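Local coordinates for uncharacterized protein (Magnetospirillum magneticum AMB-1, PDB 5MU5) that probably glycosylates flagellin as a Maf-type glycosyltransferase and is involved in the formation of the bacterial flagellum, at residues G120-V125 with L571-S576; C203-D208 with T597-A602. All blocks are in the same frame, centred on the assembly; numbering follows the deposited sequence.

Contact 1: G120-V125 with L571-S576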
ATOM      1  N   GLY A 120      23.021   2.748 -14.909  1.00 54.14           N
ATOM      2  CA  GLY A 120      21.671   2.517 -15.409  1.00 51.17           C
ATOM      3  C   GLY A 120      20.604   2.812 -14.370  1.00 49.01           C
ATOM      4  O   GLY A 120      20.685   3.815 -13.657  1.00 48.55           O
ATOM      5  N   GLY A 121      19.609   1.939 -14.273  1.00 46.18           N
ATOM      6  CA  GLY A 121      18.503   2.126 -13.336  1.00 43.71           C
ATOM      7  C   GLY A 121      17.362   2.926 -13.950  1.00 43.44           C
ATOM      8  O   GLY A 121      17.585   3.900 -14.706  1.00 42.74           O
ATOM      9  N   PHE A 122      16.140   2.508 -13.623  1.00 39.30           N
ATOM     10  CA  PHE A 122      14.938   3.104 -14.170  1.00 39.42           C
ATOM     11  C   PHE A 122      14.742   4.512 -13.655  1.00 39.79           C
ATOM     12  O   PHE A 122      14.469   5.419 -14.440  1.00 40.29           O
ATOM     13  CB  PHE A 122      13.723   2.267 -13.797  1.00 38.74           C
ATOM     14  CG  PHE A 122      12.460   2.695 -14.476  1.00 37.87           C
ATOM     15  CD1 PHE A 122      11.725   3.761 -13.992  1.00 39.94           C
ATOM     16  CD2 PHE A 122      12.000   2.020 -15.588  1.00 39.10           C
ATOM     17  CE1 PHE A 122      10.553   4.168 -14.612  1.00 41.20           C
ATOM     18  CE2 PHE A 122      10.824   2.404 -16.209  1.00 41.09           C
ATOM     19  CZ  PHE A 122      10.103   3.489 -15.729  1.00 41.51           C
ATOM     20  N   HIS A 123      14.900   4.677 -12.336  1.00 39.15           N
ATOM     21  CA  HIS A 123      14.647   5.942 -11.658  1.00 36.14           C
ATOM     22  C   HIS A 123      15.917   6.672 -11.309  1.00 37.39           C
ATOM     23  O   HIS A 123      16.952   6.068 -11.032  1.00 40.26           O
ATOM     24  CB  HIS A 123      13.899   5.696 -10.357  1.00 35.71           C
ATOM     25  CG  HIS A 123      12.546   5.086 -10.536  1.00 34.71           C
ATOM     26  ND1 HIS A 123      11.454   5.836 -10.910  1.00 35.39           N
ATOM     27  CD2 HIS A 123      12.089   3.825 -10.348  1.00 34.20           C
ATOM     28  CE1 HIS A 123      10.382   5.066 -10.949  1.00 36.89           C
ATOM     29  NE2 HIS A 123      10.744   3.835 -10.624  1.00 35.33           N
ATOM     30  N   MET A 124      15.828   7.990 -11.334  1.00 38.01           N
ATOM     31  CA  MET A 124      16.890   8.864 -10.870  1.00 41.93           C
ATOM     32  C   MET A 124      16.272   9.855  -9.915  1.00 40.22           C
ATOM     33  O   MET A 124      15.266  10.496 -10.251  1.00 39.21           O
ATOM     34  CB  MET A 124      17.490   9.648 -12.011  1.00 46.56           C
ATOM     35  CG  MET A 124      18.360  10.779 -11.509  1.00 54.15           C
ATOM     36  SD  MET A 124      19.475  11.345 -12.778  1.00 69.23           S
ATOM     37  CE  MET A 124      20.566   9.912 -12.842  1.00 68.57           C
ATOM     38  N   VAL A 125      16.872   9.996  -8.743  1.00 38.55           N
ATOM     39  CA  VAL A 125      16.375  10.929  -7.730  1.00 38.70           C
ATOM     40  C   VAL A 125      17.413  12.004  -7.395  1.00 38.55           C
ATOM     41  O   VAL A 125      18.493  11.701  -6.920  1.00 42.38           O
ATOM     42  CB  VAL A 125      15.998  10.191  -6.445  1.00 39.78           C
ATOM     43  CG1 VAL A 125      15.540  11.187  -5.386  1.00 43.41           C
ATOM     44  CG2 VAL A 125      14.909   9.168  -6.707  1.00 39.29           C
ATOM     45  N   LEU A 571      10.480  -1.721 -21.679  1.00 40.99           N
ATOM     46  CA  LEU A 571       9.713  -2.893 -21.293  1.00 42.23           C
ATOM     47  C   LEU A 571       8.941  -2.655 -20.026  1.00 41.17           C
ATOM     48  O   LEU A 571       7.767  -3.030 -19.952  1.00 42.12           O
ATOM     49  CB  LEU A 571      10.637  -4.095 -21.080  1.00 43.50           C
ATOM     50  CG  LEU A 571       9.965  -5.362 -20.576  1.00 43.64           C
ATOM     51  CD1 LEU A 571       8.791  -5.728 -21.469  1.00 44.90           C
ATOM     52  CD2 LEU A 571      10.993  -6.476 -20.533  1.00 45.34           C
ATOM     53  N   MET A 572       9.591  -2.048 -19.030  1.00 42.33           N
ATOM     54  CA  MET A 572       8.912  -1.730 -17.745  1.00 43.44           C
ATOM     55  C   MET A 572       7.832  -0.699 -17.909  1.00 40.43           C
ATOM     56  O   MET A 572       6.776  -0.824 -17.306  1.00 39.86           O
ATOM     57  CB  MET A 572       9.872  -1.205 -16.679  1.00 47.52           C
ATOM     58  CG  MET A 572      10.547  -2.252 -15.835  1.00 51.42           C
ATOM     59  SD  MET A 572       9.479  -3.463 -15.025  1.00 63.18           S
ATOM     60  CE  MET A 572       8.033  -2.524 -14.513  1.00 58.16           C
ATOM     61  N   LEU A 573       8.094   0.327 -18.716  1.00 40.59           N
ATOM     62  CA  LEU A 573       7.074   1.343 -18.994  1.00 40.81           C
ATOM     63  C   LEU A 573       5.861   0.707 -19.631  1.00 40.54           C
ATOM     64  O   LEU A 573       4.737   1.023 -19.272  1.00 40.56           O
ATOM     65  CB  LEU A 573       7.597   2.453 -19.915  1.00 39.72           C
ATOM     66  CG  LEU A 573       8.551   3.445 -19.255  1.00 40.64           C
ATOM     67  CD1 LEU A 573       9.337   4.253 -20.285  1.00 41.79           C
ATOM     68  CD2 LEU A 573       7.792   4.360 -18.312  1.00 40.28           C
ATOM     69  N   VAL A 574       6.085  -0.208 -20.560  1.00 42.63           N
ATOM     70  CA  VAL A 574       4.966  -0.856 -21.240  1.00 44.99           C
ATOM     71  C   VAL A 574       4.165  -1.753 -20.291  1.00 45.22           C
ATOM     72  O   VAL A 574       2.945  -1.727 -20.315  1.00 44.45           O
ATOM     73  CB  VAL A 574       5.432  -1.641 -22.473  1.00 47.19           C
ATOM     74  CG1 VAL A 574       4.284  -2.430 -23.088  1.00 48.04           C
ATOM     75  CG2 VAL A 574       5.989  -0.680 -23.510  1.00 49.90           C
ATOM     76  N   LEU A 575       4.842  -2.531 -19.454  1.00 45.15           N
ATOM     77  CA  LEU A 575       4.136  -3.404 -18.506  1.00 45.47           C
ATOM     78  C   LEU A 575       3.391  -2.598 -17.453  1.00 45.47           C
ATOM     79  O   LEU A 575       2.267  -2.941 -17.075  1.00 43.50           O
ATOM     80  CB  LEU A 575       5.097  -4.363 -17.794  1.00 45.04           C
ATOM     81  CG  LEU A 575       5.707  -5.478 -18.636  1.00 46.22           C
ATOM     82  CD1 LEU A 575       6.748  -6.226 -17.804  1.00 45.59           C
ATOM     83  CD2 LEU A 575       4.624  -6.423 -19.151  1.00 47.85           C
ATOM     84  N   SER A 576       4.018  -1.541 -16.953  1.00 47.48           N
ATOM     85  CA  SER A 576       3.357  -0.705 -15.952  1.00 49.80           C
ATOM     86  C   SER A 576       2.056  -0.143 -16.496  1.00 52.01           C
ATOM     87  O   SER A 576       1.008  -0.276 -15.842  1.00 47.36           O
ATOM     88  CB  SER A 576       4.251   0.431 -15.483  1.00 51.48           C
ATOM     89  OG  SER A 576       5.268  -0.088 -14.644  1.00 62.70           O
TER
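Phe-122 meets Met-572 and Leu-573 with the far end of its ring, and the whole contact is apolar: no hydrogen bond runs between 120-125 and 571-576. Leu-573 comes in at the ring's edge, near its plane, where its CD2 methyl lies 3.6 Å from CZ of Phe-122. The branch point of the leucine adds a second touch, CG standing 3.9 Å from Phe-122 CE2. Met-572 meets the same end of the ring obliquely through its first methylene, CB at 3.8 Å from Phe-122 CE2. Beyond CB the flexible methionine chain bends at both chi2 and chi3 and leads away from the phenylalanine, its side chain packing also on Ala-602 of helix 589-609. A chi1 of -172° sets CG of Phe-122 opposite the backbone N and directs the ring at the helix, which its CE2-CZ end reaches.

Phe-122 sits just ahead of strand 123-127, an inner strand of the four-stranded parallel sheet in the N-terminal domain, whereas 571-576 belongs to helix 568-579 of the C-terminal helical bundle; the ring thus joins two domains far apart in sequence. Replaced by an alanine, Phe-122 would probably leave CB of Met-572 and CD2 of Leu-573 without their aromatic partner and open a gap between the start of the strand and the helix.

Ring packing continues on the strand side, where CD1 of Phe-122 lies 3.4 Å above the imidazole plane of His-123, over its centre. In that histidine ND1 hydrogen-bonds to NE2 of His-148, and NE2 to the carbonyl O of Cys-203.

Polar bonding on the helix side stays local. The carbonyl O of Met-572 accepts two bonds from Ser-576, from the backbone N and from OG at 3.1 Å, which reach it from opposite faces of its plane. Serine suits this buried helix, which satisfies its hydroxyl.

Contact 2: C203-D208 with T597-A602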
ATOM      1  N   CYS A 203       6.641   3.898 -11.456  1.00 55.05           N
ATOM      2  CA  CYS A 203       6.952   2.487 -11.610  1.00 55.71           C
ATOM      3  C   CYS A 203       7.622   1.931 -10.357  1.00 56.20           C
ATOM      4  O   CYS A 203       8.851   1.787 -10.293  1.00 50.29           O
ATOM      5  CB  CYS A 203       7.882   2.305 -12.784  1.00 61.97           C
ATOM      6  SG  CYS A 203       7.886   0.594 -13.263  1.00 68.15           S
ATOM      7  N   PRO A 204       6.817   1.591  -9.355  1.00 53.46           N
ATOM      8  CA  PRO A 204       7.400   1.323  -8.048  1.00 55.25           C
ATOM      9  C   PRO A 204       8.323   0.107  -8.006  1.00 60.86           C
ATOM     10  O   PRO A 204       9.264   0.047  -7.204  1.00 56.40           O
ATOM     11  CB  PRO A 204       6.172   1.049  -7.175  1.00 57.57           C
ATOM     12  CG  PRO A 204       5.154   0.547  -8.127  1.00 56.68           C
ATOM     13  CD  PRO A 204       5.388   1.251  -9.423  1.00 54.10           C
ATOM     14  N   ILE A 205       8.076  -0.852  -8.880  1.00 61.34           N
ATOM     15  CA  ILE A 205       8.720  -2.128  -8.708  1.00 67.17           C
ATOM     16  C   ILE A 205      10.234  -2.193  -9.005  1.00 61.04           C
ATOM     17  O   ILE A 205      10.917  -3.029  -8.427  1.00 59.77           O
ATOM     18  CB  ILE A 205       7.939  -3.219  -9.470  1.00 72.38           C
ATOM     19  CG1 ILE A 205       8.036  -4.535  -8.703  1.00 77.56           C
ATOM     20  CG2 ILE A 205       8.399  -3.320 -10.927  1.00 71.13           C
ATOM     21  CD1 ILE A 205       7.644  -4.450  -7.236  1.00 75.86           C
ATOM     22  N   VAL A 206      10.756  -1.316  -9.862  1.00 52.37           N
ATOM     23  CA  VAL A 206      12.165  -1.405 -10.246  1.00 49.36           C
ATOM     24  C   VAL A 206      13.019  -0.330  -9.635  1.00 49.90           C
ATOM     25  O   VAL A 206      13.772   0.351 -10.334  1.00 54.48           O
ATOM     26  CB  VAL A 206      12.383  -1.412 -11.776  1.00 48.39           C
ATOM     27  CG1 VAL A 206      11.863  -2.712 -12.362  1.00 49.71           C
ATOM     28  CG2 VAL A 206      11.729  -0.216 -12.454  1.00 48.40           C
ATOM     29  N   VAL A 207      12.954  -0.204  -8.318  1.00 47.86           N
ATOM     30  CA  VAL A 207      13.798   0.783  -7.659  1.00 46.59           C
ATOM     31  C   VAL A 207      15.252   0.372  -7.627  1.00 41.41           C
ATOM     32  O   VAL A 207      16.086   1.191  -7.316  1.00 37.73           O
ATOM     33  CB  VAL A 207      13.364   1.088  -6.209  1.00 48.91           C
ATOM     34  CG1 VAL A 207      12.063   1.861  -6.227  1.00 52.00           C
ATOM     35  CG2 VAL A 207      13.280  -0.183  -5.358  1.00 46.63           C
ATOM     36  N   ASP A 208      15.560  -0.888  -7.923  1.00 42.34           N
ATOM     37  CA  ASP A 208      16.948  -1.334  -7.863  1.00 41.64           C
ATOM     38  C   ASP A 208      17.886  -0.473  -8.722  1.00 39.64           C
ATOM     39  O   ASP A 208      17.622  -0.222  -9.880  1.00 39.99           O
ATOM     40  CB  ASP A 208      17.090  -2.799  -8.254  1.00 41.72           C
ATOM     41  CG  ASP A 208      18.537  -3.243  -8.266  1.00 43.44           C
ATOM     42  OD1 ASP A 208      19.159  -3.299  -7.195  1.00 44.40           O
ATOM     43  OD2 ASP A 208      19.075  -3.518  -9.348  1.00 44.28           O
ATOM     44  N   THR A 597       1.885 -10.700  -9.399  1.00 40.11           N
ATOM     45  CA  THR A 597       2.731 -11.771  -9.829  1.00 40.81           C
ATOM     46  C   THR A 597       3.678 -11.304 -10.933  1.00 43.01           C
ATOM     47  O   THR A 597       4.906 -11.427 -10.781  1.00 42.13           O
ATOM     48  CB  THR A 597       1.872 -12.966 -10.202  1.00 41.63           C
ATOM     49  OG1 THR A 597       1.180 -13.397  -9.012  1.00 40.83           O
ATOM     50  CG2 THR A 597       2.721 -14.110 -10.758  1.00 42.27           C
ATOM     51  N   LEU A 598       3.137 -10.709 -11.997  1.00 41.68           N
ATOM     52  CA  LEU A 598       3.984 -10.214 -13.099  1.00 43.24           C
ATOM     53  C   LEU A 598       5.011  -9.128 -12.695  1.00 43.58           C
ATOM     54  O   LEU A 598       6.154  -9.142 -13.174  1.00 39.76           O
ATOM     55  CB  LEU A 598       3.132  -9.709 -14.260  1.00 45.87           C
ATOM     56  CG  LEU A 598       2.187 -10.731 -14.901  1.00 48.65           C
ATOM     57  CD1 LEU A 598       1.460 -10.090 -16.064  1.00 51.03           C
ATOM     58  CD2 LEU A 598       2.911 -11.986 -15.356  1.00 49.91           C
ATOM     59  N   MET A 599       4.619  -8.204 -11.818  1.00 42.59           N
ATOM     60  CA  MET A 599       5.528  -7.145 -11.376  1.00 46.38           C
ATOM     61  C   MET A 599       6.644  -7.672 -10.489  1.00 45.72           C
ATOM     62  O   MET A 599       7.753  -7.153 -10.511  1.00 46.64           O
ATOM     63  CB  MET A 599       4.792  -6.012 -10.651  1.00 50.98           C
ATOM     64  CG  MET A 599       4.008  -5.062 -11.557  1.00 57.26           C
ATOM     65  SD  MET A 599       5.012  -4.123 -12.738  1.00 66.66           S
ATOM     66  CE  MET A 599       5.025  -5.212 -14.152  1.00 68.42           C
ATOM     67  N   MET A 600       6.361  -8.693  -9.709  1.00 42.55           N
ATOM     68  CA  MET A 600       7.391  -9.298  -8.920  1.00 45.82           C
ATOM     69  C   MET A 600       8.361 -10.069  -9.793  1.00 42.56           C
ATOM     70  O   MET A 600       9.572 -10.068  -9.509  1.00 38.50           O
ATOM     71  CB  MET A 600       6.785 -10.209  -7.881  1.00 53.13           C
ATOM     72  CG  MET A 600       6.063  -9.388  -6.850  1.00 64.60           C
ATOM     73  SD  MET A 600       7.181  -8.172  -6.130  1.00 77.42           S
ATOM     74  CE  MET A 600       8.141  -9.308  -5.102  1.00 77.09           C
ATOM     75  N   ALA A 601       7.843 -10.732 -10.834  1.00 37.95           N
ATOM     76  CA  ALA A 601       8.714 -11.392 -11.785  1.00 37.47           C
ATOM     77  C   ALA A 601       9.634 -10.359 -12.440  1.00 37.57           C
ATOM     78  O   ALA A 601      10.823 -10.581 -12.555  1.00 40.43           O
ATOM     79  CB  ALA A 601       7.911 -12.145 -12.818  1.00 36.82           C
ATOM     80  N   ALA A 602       9.089  -9.205 -12.808  1.00 38.96           N
ATOM     81  CA  ALA A 602       9.883  -8.133 -13.427  1.00 40.28           C
ATOM     82  C   ALA A 602      10.941  -7.599 -12.510  1.00 40.45           C
ATOM     83  O   ALA A 602      12.039  -7.289 -12.950  1.00 39.77           O
ATOM     84  CB  ALA A 602       9.006  -6.997 -13.904  1.00 40.34           C
TER
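Ile-205 drives its side chain against Met-599 and Met-600 of helix 589-609, joining the loop between helix 188-202 and strand 211-214 of the N-terminal domain to the helical bundle of the C-terminal part. Cys-203, where the chain leaves helix 188-202, contributes little to this face; its side chain packs instead on Met-572 and Ser-576 of the neighbouring helix 568-579.

Two residues on, Ile-205 makes the close contacts: CG1 and CG2 both lie against Met-599, and CD1, at the end of the CG1 arm, reaches Met-600. The CG1 methylene lies 3.2 Å from the carbonyl O of Met-599, an approach of carbon to oxygen and not a hydrogen bond. The CG2 methyl reaches SD of Met-599 at 3.9 Å, the two side chains crossing at a slant. CD1 lies 3.9 Å from Met-600 SD, and here the side chains cross at about a right angle. Isoleucine suits the place because its long arm extends to Met-600 while the beta branch keeps CG2 on Met-599. Its chi1 of -147° is well off a staggered value, with CG2 between the backbone N and the carbonyl carbon; together with the short approach of CG1 to Met-599 O, this may reflect a tight fit against the helix. In both methionines the bend at chi2, near -60°, helps bring SD round to the isoleucine, whereas the bend at chi3 turns only the terminal methyl.

Val-206 turns mainly to other neighbours, Phe-122 and Asp-606. At the end of the segment Asp-208 is held by charge, consistent with a carboxylate that stays ionised although buried: its OD2 forms salt bridges with NZ of Lys-610 and NH1 of Arg-611, just past the same helix.

Both contacts are buried, neither lies at the surface, and both join the N-terminal domain to the C-terminal helical bundle. They use consecutive helices of that bundle, 568-579 in contact 1 and 589-609 in contact 2, and their centres are about 9 Å apart. Contact 1 rests on an aromatic ring at the start of a sheet strand, contact 2 on an aliphatic loop residue among methionine sulfurs. The bond from His-123 to Cys-203 and the packing of Phe-122 on Val-206 tie the two sites together. Their polar surroundings differ: histidine and serine hydrogen bonds lie around contact 1, whereas those of contact 2 include salt bridges.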